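Local coordinates for outer surface protein (Bacillus cereus ATCC 14579, PDB 1X7F), which is experimentally uncharacterised but is probably a 6-phospho-N-acetylmuramidase, hydrolysing glycosides of 6-phospho-N-acetylmuramic acid, at residues A132-N137 and L141-N146; K236-W239 and L243-D246. One frame throughout, in Å; residues are numbered along the deposited sequence.

From the N terminus, the chain runs through four parallel strands, the last being 119-122, and then helix 129-134. Contact 1 closes the connection between that helix and the fifth strand, 142-146, across the three residues 138-140. About ninety residues later contact 2 closes another helix-to-strand connection, from helix 231-240 to the eighth strand, 246-249. The two lie in series, neither nesting nor crossing, with centres about 23 Å apart and nearest atoms about 7 Å apart. Both belong to the N-terminal (beta/alpha)8 barrel, at turns leading into strands. Arg-57, on strand 55-62, forms salt bridges with Glu-144 of strand 142-146 and Asp-246 of strand 246-249.

Contact 1: A132-N137 and L141-N146; sequences AKMTNN and LKIELN
In the beta-alpha-beta unit of strand 119-122, helix 129-134 and strand 142-146, the amide of Asn-137 grips both main-chain polar atoms of Leu-141. Leu-141 N donates to Asn-137 OD1 (3.1 Å) in the carbonyl plane, on a lone pair that it meets at a C=O...N angle of 113°. Asn-137 ND2 donates to Leu-141 O (3.0 Å) and, with its other N-H, to Met-134 O (3.0 Å). Both acceptors lie in the amide plane, so three bonds fix the rotation of the group. CG sits between the backbone N and the carbonyl carbon (chi1 81°), which turns the amide back over the type I turn from Met-134 to Asn-137; Met-134 O also accepts from Asn-137 N. This links the helix side of the turn to the residue just before strand 142-146 in the (beta/alpha)8 barrel. Tyr-139 N, in the connection, also bonds to Asn-137 OD1. Next to these bonds, Ile-143 CD1 lies 3.5 Å from Met-134 O and 3.9 Å from Met-134 CB. Thr-135 CG2 meets Ile-143 CG1 at 4.1 Å, the side chains crossing at about a right angle, while Thr-135 OG1 donates to Ala-132 O at 2.6 Å.

Contact 2: K236-W239 and L243-D246; sequences KHLW and LIDD
Trp-239 NE1 donates to Asp-245 O at 3.0 Å, fastening the indole of helix 231-240 to the chain that returns into strand 246-249. This is an alpha-to-beta connection of the (beta/alpha)8 barrel, leading into its eighth strand. The bond is somewhat bent, with an N-H...O angle of 153°. Asp-245 O lies near the ring plane, at the indole edge, yet the nitrogen stands above the plane of that carbonyl, 53° out of it, so it is not on a lone pair. On the same edge, Trp-239 CD1 lies 3.5 Å from Ile-244 O, and two consecutive carbonyl oxygens thus face the pyrrole side of the ring. With CG anti to the carbonyl carbon (chi1 -74°), the indole swings back to the returning chain although its CB points away from it. Water 1 donates to Trp-239 O at 2.9 Å and also appears to bridge to Ile-244 O, by a bond modelled doubtfully short. Asp-245 OD2 accepts from Ser-200 N, just before strand 201-204. Leu-238 and Ile-244 both pack on Ala-202 of that strand. Across the contact, Ile-244 CB packs against Leu-238 O at 3.5 Å; that oxygen is hydrogen-bonded to Thr-241 OG1. Ile-244 CG2 touches Leu-238 CB at 4.2 Å.

Contact 1: A132-N137 and L141-N146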
ATOM      1  N   ALA A 132     -21.223  -9.185  16.129  1.00 38.09           N
ATOM      2  CA  ALA A 132     -21.208 -10.649  16.175  1.00 38.29           C
ATOM      3  C   ALA A 132     -22.392 -11.291  15.452  1.00 38.23           C
ATOM      4  O   ALA A 132     -22.186 -12.227  14.642  1.00 38.56           O
ATOM      5  CB  ALA A 132     -21.148 -11.135  17.624  1.00 38.20           C
ATOM      6  N   LYS A 133     -23.618 -10.784  15.743  1.00 38.05           N
ATOM      7  CA  LYS A 133     -24.839 -11.317  15.133  1.00 38.40           C
ATOM      8  C   LYS A 133     -24.934 -11.035  13.636  1.00 38.12           C
ATOM      9  O   LYS A 133     -25.549 -11.805  12.885  1.00 37.92           O
ATOM     10  CB  LYS A 133     -26.093 -10.786  15.837  1.00 38.52           C
ATOM     11  CG  LYS A 133     -26.505 -11.596  17.060  1.00 40.50           C
ATOM     12  CD  LYS A 133     -26.434 -10.771  18.335  1.00 43.59           C
ATOM     13  CE  LYS A 133     -27.758 -10.030  18.584  1.00 44.45           C
ATOM     14  NZ  LYS A 133     -27.537  -8.817  19.426  1.00 46.75           N
ATOM     15  N   MET A 134     -24.326  -9.928  13.211  1.00 38.38           N
ATOM     16  CA  MET A 134     -24.328  -9.542  11.799  1.00 38.71           C
ATOM     17  C   MET A 134     -23.465 -10.459  10.924  1.00 38.14           C
ATOM     18  O   MET A 134     -23.746 -10.628   9.727  1.00 38.72           O
ATOM     19  CB  MET A 134     -23.891  -8.084  11.641  1.00 38.31           C
ATOM     20  CG  MET A 134     -24.941  -7.081  12.093  1.00 38.48           C
ATOM     21  SD  MET A 134     -24.292  -5.403  12.184  1.00 40.48           S
ATOM     22  CE  MET A 134     -24.340  -4.913  10.454  1.00 38.62           C
ATOM     23  N   THR A 135     -22.428 -11.051  11.528  1.00 37.50           N
ATOM     24  CA  THR A 135     -21.537 -11.979  10.817  1.00 36.50           C
ATOM     25  C   THR A 135     -22.250 -13.286  10.464  1.00 36.82           C
ATOM     26  O   THR A 135     -21.771 -14.052   9.621  1.00 36.49           O
ATOM     27  CB  THR A 135     -20.250 -12.271  11.630  1.00 36.45           C
ATOM     28  OG1 THR A 135     -20.565 -13.018  12.812  1.00 34.01           O
ATOM     29  CG2 THR A 135     -19.640 -10.994  12.173  1.00 35.45           C
ATOM     30  N   ASN A 136     -23.391 -13.531  11.117  1.00 36.87           N
ATOM     31  CA  ASN A 136     -24.225 -14.705  10.843  1.00 37.07           C
ATOM     32  C   ASN A 136     -25.367 -14.415   9.860  1.00 36.61           C
ATOM     33  O   ASN A 136     -26.341 -15.165   9.808  1.00 36.20           O
ATOM     34  CB  ASN A 136     -24.801 -15.294  12.146  1.00 37.52           C
ATOM     35  CG  ASN A 136     -23.716 -15.690  13.148  1.00 39.22           C
ATOM     36  OD1 ASN A 136     -22.496 -16.125  12.718  1.00 41.67           O
ATOM     37  ND2 ASN A 136     -24.152 -15.564  14.507  1.00 42.28           N
ATOM     38  N   ASN A 137     -25.251 -13.327   9.095  1.00 36.37           N
ATOM     39  CA  ASN A 137     -26.279 -12.966   8.112  1.00 36.21           C
ATOM     40  C   ASN A 137     -26.419 -14.022   7.001  1.00 36.36           C
ATOM     41  O   ASN A 137     -25.415 -14.588   6.552  1.00 36.57           O
ATOM     42  CB  ASN A 137     -26.047 -11.547   7.554  1.00 35.61           C
ATOM     43  CG  ASN A 137     -25.000 -11.503   6.451  1.00 35.13           C
ATOM     44  OD1 ASN A 137     -25.312 -11.763   5.279  1.00 34.21           O
ATOM     45  ND2 ASN A 137     -23.758 -11.144   6.816  1.00 32.85           N
ATOM     46  N   LEU A 141     -22.854 -11.829   3.363  1.00 36.80           N
ATOM     47  CA  LEU A 141     -22.257 -10.496   3.352  1.00 36.42           C
ATOM     48  C   LEU A 141     -21.082 -10.391   4.318  1.00 35.94           C
ATOM     49  O   LEU A 141     -21.129 -10.920   5.429  1.00 35.91           O
ATOM     50  CB  LEU A 141     -23.322  -9.442   3.667  1.00 36.67           C
ATOM     51  CG  LEU A 141     -24.371  -9.189   2.576  1.00 37.09           C
ATOM     52  CD1 LEU A 141     -25.635  -8.567   3.150  1.00 36.06           C
ATOM     53  CD2 LEU A 141     -23.792  -8.312   1.468  1.00 37.98           C
ATOM     54  N   LYS A 142     -20.019  -9.726   3.873  1.00 35.81           N
ATOM     55  CA  LYS A 142     -18.868  -9.429   4.722  1.00 35.89           C
ATOM     56  C   LYS A 142     -19.199  -8.257   5.641  1.00 35.59           C
ATOM     57  O   LYS A 142     -19.863  -7.308   5.221  1.00 35.48           O
ATOM     58  CB  LYS A 142     -17.640  -9.071   3.876  1.00 35.90           C
ATOM     59  CG  LYS A 142     -17.034 -10.213   3.076  1.00 37.53           C
ATOM     60  CD  LYS A 142     -16.190 -11.145   3.943  1.00 38.76           C
ATOM     61  CE  LYS A 142     -15.882 -12.447   3.221  1.00 38.99           C
ATOM     62  NZ  LYS A 142     -17.125 -13.157   2.823  1.00 39.92           N
ATOM     63  N   ILE A 143     -18.752  -8.327   6.892  1.00 35.13           N
ATOM     64  CA  ILE A 143     -18.894  -7.199   7.810  1.00 34.26           C
ATOM     65  C   ILE A 143     -17.539  -6.523   7.958  1.00 34.39           C
ATOM     66  O   ILE A 143     -16.636  -7.068   8.594  1.00 33.97           O
ATOM     67  CB  ILE A 143     -19.452  -7.636   9.202  1.00 34.26           C
ATOM     68  CG1 ILE A 143     -20.703  -8.542   9.081  1.00 32.65           C
ATOM     69  CG2 ILE A 143     -19.705  -6.408  10.089  1.00 33.88           C
ATOM     70  CD1 ILE A 143     -21.888  -7.951   8.321  1.00 30.56           C
ATOM     71  N   GLU A 144     -17.401  -5.346   7.348  1.00 34.35           N
ATOM     72  CA  GLU A 144     -16.168  -4.563   7.442  1.00 34.97           C
ATOM     73  C   GLU A 144     -16.146  -3.673   8.685  1.00 34.48           C
ATOM     74  O   GLU A 144     -17.041  -2.858   8.899  1.00 34.90           O
ATOM     75  CB  GLU A 144     -15.932  -3.731   6.182  1.00 34.87           C
ATOM     76  CG  GLU A 144     -14.595  -3.000   6.206  1.00 37.34           C
ATOM     77  CD  GLU A 144     -14.170  -2.512   4.843  1.00 41.51           C
ATOM     78  OE1 GLU A 144     -13.385  -3.211   4.180  1.00 45.51           O
ATOM     79  OE2 GLU A 144     -14.611  -1.430   4.429  1.00 45.53           O
ATOM     80  N   LEU A 145     -15.116  -3.851   9.502  1.00 33.97           N
ATOM     81  CA  LEU A 145     -14.950  -3.072  10.718  1.00 33.75           C
ATOM     82  C   LEU A 145     -13.946  -1.940  10.502  1.00 34.04           C
ATOM     83  O   LEU A 145     -13.098  -2.004   9.607  1.00 34.05           O
ATOM     84  CB  LEU A 145     -14.487  -3.967  11.871  1.00 32.94           C
ATOM     85  CG  LEU A 145     -15.311  -5.205  12.231  1.00 31.87           C
ATOM     86  CD1 LEU A 145     -14.521  -6.035  13.207  1.00 29.99           C
ATOM     87  CD2 LEU A 145     -16.681  -4.842  12.812  1.00 28.94           C
ATOM     88  N   ASN A 146     -14.058  -0.910  11.331  1.00 33.55           N
ATOM     89  CA  ASN A 146     -13.122   0.201  11.331  1.00 34.63           C
ATOM     90  C   ASN A 146     -11.845  -0.221  12.057  1.00 34.46           C
ATOM     91  O   ASN A 146     -11.872  -0.512  13.251  1.00 35.09           O
ATOM     92  CB  ASN A 146     -13.763   1.421  12.028  1.00 33.83           C
ATOM     93  CG  ASN A 146     -13.013   2.729  11.758  1.00 35.57           C
ATOM     94  OD1 ASN A 146     -11.839   2.743  11.362  1.00 36.71           O
ATOM     95  ND2 ASN A 146     -13.705   3.832  11.953  1.00 34.48           N
TER

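Contact 2: K236-W239 and L243-D246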
ATOM      1  N   LYS A 236       3.243   1.320  -1.958  1.00 35.02           N
ATOM      2  CA  LYS A 236       4.476   0.644  -1.569  1.00 35.21           C
ATOM      3  C   LYS A 236       4.606   0.644  -0.052  1.00 34.98           C
ATOM      4  O   LYS A 236       4.875  -0.385   0.555  1.00 35.94           O
ATOM      5  CB  LYS A 236       5.712   1.337  -2.183  1.00 34.88           C
ATOM      6  CG  LYS A 236       5.997   1.023  -3.658  1.00 36.23           C
ATOM      7  CD  LYS A 236       7.268   1.784  -4.130  1.00 35.48           C
ATOM      8  CE  LYS A 236       7.514   1.594  -5.611  1.00 33.01           C
ATOM      9  NZ  LYS A 236       8.913   1.905  -6.007  1.00 34.29           N
ATOM     10  N   HIS A 237       4.406   1.804   0.562  1.00 34.93           N
ATOM     11  CA  HIS A 237       4.560   1.911   1.995  1.00 34.73           C
ATOM     12  C   HIS A 237       3.585   1.003   2.764  1.00 34.80           C
ATOM     13  O   HIS A 237       4.018   0.202   3.599  1.00 36.49           O
ATOM     14  CB  HIS A 237       4.460   3.369   2.435  1.00 34.59           C
ATOM     15  CG  HIS A 237       4.755   3.578   3.886  1.00 33.00           C
ATOM     16  ND1 HIS A 237       4.377   4.716   4.562  1.00 34.11           N
ATOM     17  CD2 HIS A 237       5.394   2.799   4.788  1.00 29.16           C
ATOM     18  CE1 HIS A 237       4.769   4.631   5.819  1.00 30.46           C
ATOM     19  NE2 HIS A 237       5.387   3.476   5.981  1.00 29.75           N
ATOM     20  N   LEU A 238       2.296   1.109   2.466  1.00 33.92           N
ATOM     21  CA  LEU A 238       1.270   0.266   3.108  1.00 34.68           C
ATOM     22  C   LEU A 238       1.569  -1.246   3.047  1.00 34.34           C
ATOM     23  O   LEU A 238       1.451  -1.950   4.056  1.00 35.17           O
ATOM     24  CB  LEU A 238      -0.118   0.568   2.525  1.00 33.76           C
ATOM     25  CG  LEU A 238      -0.689   1.969   2.789  1.00 35.18           C
ATOM     26  CD1 LEU A 238      -2.063   2.114   2.175  1.00 33.50           C
ATOM     27  CD2 LEU A 238      -0.746   2.264   4.274  1.00 34.26           C
ATOM     28  N   TRP A 239       1.963  -1.728   1.875  1.00 33.43           N
ATOM     29  CA  TRP A 239       2.320  -3.127   1.699  1.00 34.42           C
ATOM     30  C   TRP A 239       3.624  -3.489   2.392  1.00 34.68           C
ATOM     31  O   TRP A 239       3.754  -4.602   2.897  1.00 35.10           O
ATOM     32  CB  TRP A 239       2.378  -3.527   0.214  1.00 34.46           C
ATOM     33  CG  TRP A 239       1.025  -3.676  -0.455  1.00 35.10           C
ATOM     34  CD1 TRP A 239      -0.105  -4.242   0.079  1.00 34.73           C
ATOM     35  CD2 TRP A 239       0.687  -3.313  -1.804  1.00 36.68           C
ATOM     36  NE1 TRP A 239      -1.128  -4.217  -0.839  1.00 36.59           N
ATOM     37  CE2 TRP A 239      -0.670  -3.657  -2.006  1.00 36.53           C
ATOM     38  CE3 TRP A 239       1.394  -2.721  -2.868  1.00 36.60           C
ATOM     39  CZ2 TRP A 239      -1.339  -3.418  -3.214  1.00 34.98           C
ATOM     40  CZ3 TRP A 239       0.728  -2.489  -4.070  1.00 35.95           C
ATOM     41  CH2 TRP A 239      -0.630  -2.818  -4.220  1.00 34.79           C
ATOM     42  N   LEU A 243       1.362  -5.178   7.237  1.00 36.80           N
ATOM     43  CA  LEU A 243       0.147  -5.168   8.058  1.00 37.61           C
ATOM     44  C   LEU A 243      -1.122  -4.824   7.278  1.00 37.82           C
ATOM     45  O   LEU A 243      -2.216  -4.805   7.846  1.00 39.07           O
ATOM     46  CB  LEU A 243       0.311  -4.215   9.259  1.00 37.26           C
ATOM     47  CG  LEU A 243       1.426  -4.504  10.283  1.00 37.40           C
ATOM     48  CD1 LEU A 243       1.421  -3.444  11.378  1.00 34.06           C
ATOM     49  CD2 LEU A 243       1.351  -5.921  10.895  1.00 32.46           C
ATOM     50  N   ILE A 244      -0.969  -4.542   5.988  1.00 37.38           N
ATOM     51  CA  ILE A 244      -2.075  -4.106   5.148  1.00 37.28           C
ATOM     52  C   ILE A 244      -2.123  -5.022   3.950  1.00 37.88           C
ATOM     53  O   ILE A 244      -1.105  -5.239   3.296  1.00 38.91           O
ATOM     54  CB  ILE A 244      -1.923  -2.597   4.723  1.00 37.93           C
ATOM     55  CG1 ILE A 244      -1.936  -1.656   5.946  1.00 37.08           C
ATOM     56  CG2 ILE A 244      -3.016  -2.169   3.717  1.00 36.64           C
ATOM     57  CD1 ILE A 244      -3.297  -1.627   6.750  1.00 35.25           C
ATOM     58  N   ASP A 245      -3.302  -5.580   3.690  1.00 37.09           N
ATOM     59  CA  ASP A 245      -3.520  -6.441   2.534  1.00 37.09           C
ATOM     60  C   ASP A 245      -3.996  -5.661   1.315  1.00 36.36           C
ATOM     61  O   ASP A 245      -3.434  -5.805   0.234  1.00 35.70           O
ATOM     62  CB  ASP A 245      -4.524  -7.551   2.876  1.00 36.71           C
ATOM     63  CG  ASP A 245      -4.157  -8.278   4.147  1.00 38.60           C
ATOM     64  OD1 ASP A 245      -2.988  -8.705   4.279  1.00 40.52           O
ATOM     65  OD2 ASP A 245      -4.958  -8.461   5.080  1.00 40.94           O
ATOM     66  N   ASP A 246      -5.029  -4.839   1.494  1.00 35.44           N
ATOM     67  CA  ASP A 246      -5.665  -4.149   0.372  1.00 35.28           C
ATOM     68  C   ASP A 246      -5.387  -2.648   0.375  1.00 35.50           C
ATOM     69  O   ASP A 246      -5.463  -1.992   1.416  1.00 35.96           O
ATOM     70  CB  ASP A 246      -7.184  -4.434   0.355  1.00 34.70           C
ATOM     71  CG  ASP A 246      -7.504  -5.912   0.158  1.00 35.11           C
ATOM     72  OD1 ASP A 246      -6.562  -6.713  -0.056  1.00 37.91           O
ATOM     73  OD2 ASP A 246      -8.664  -6.379   0.181  1.00 34.75           O
TER
HETATM   74  O   HOH W   1       1.242  -5.483   4.082  1.00 24.83           O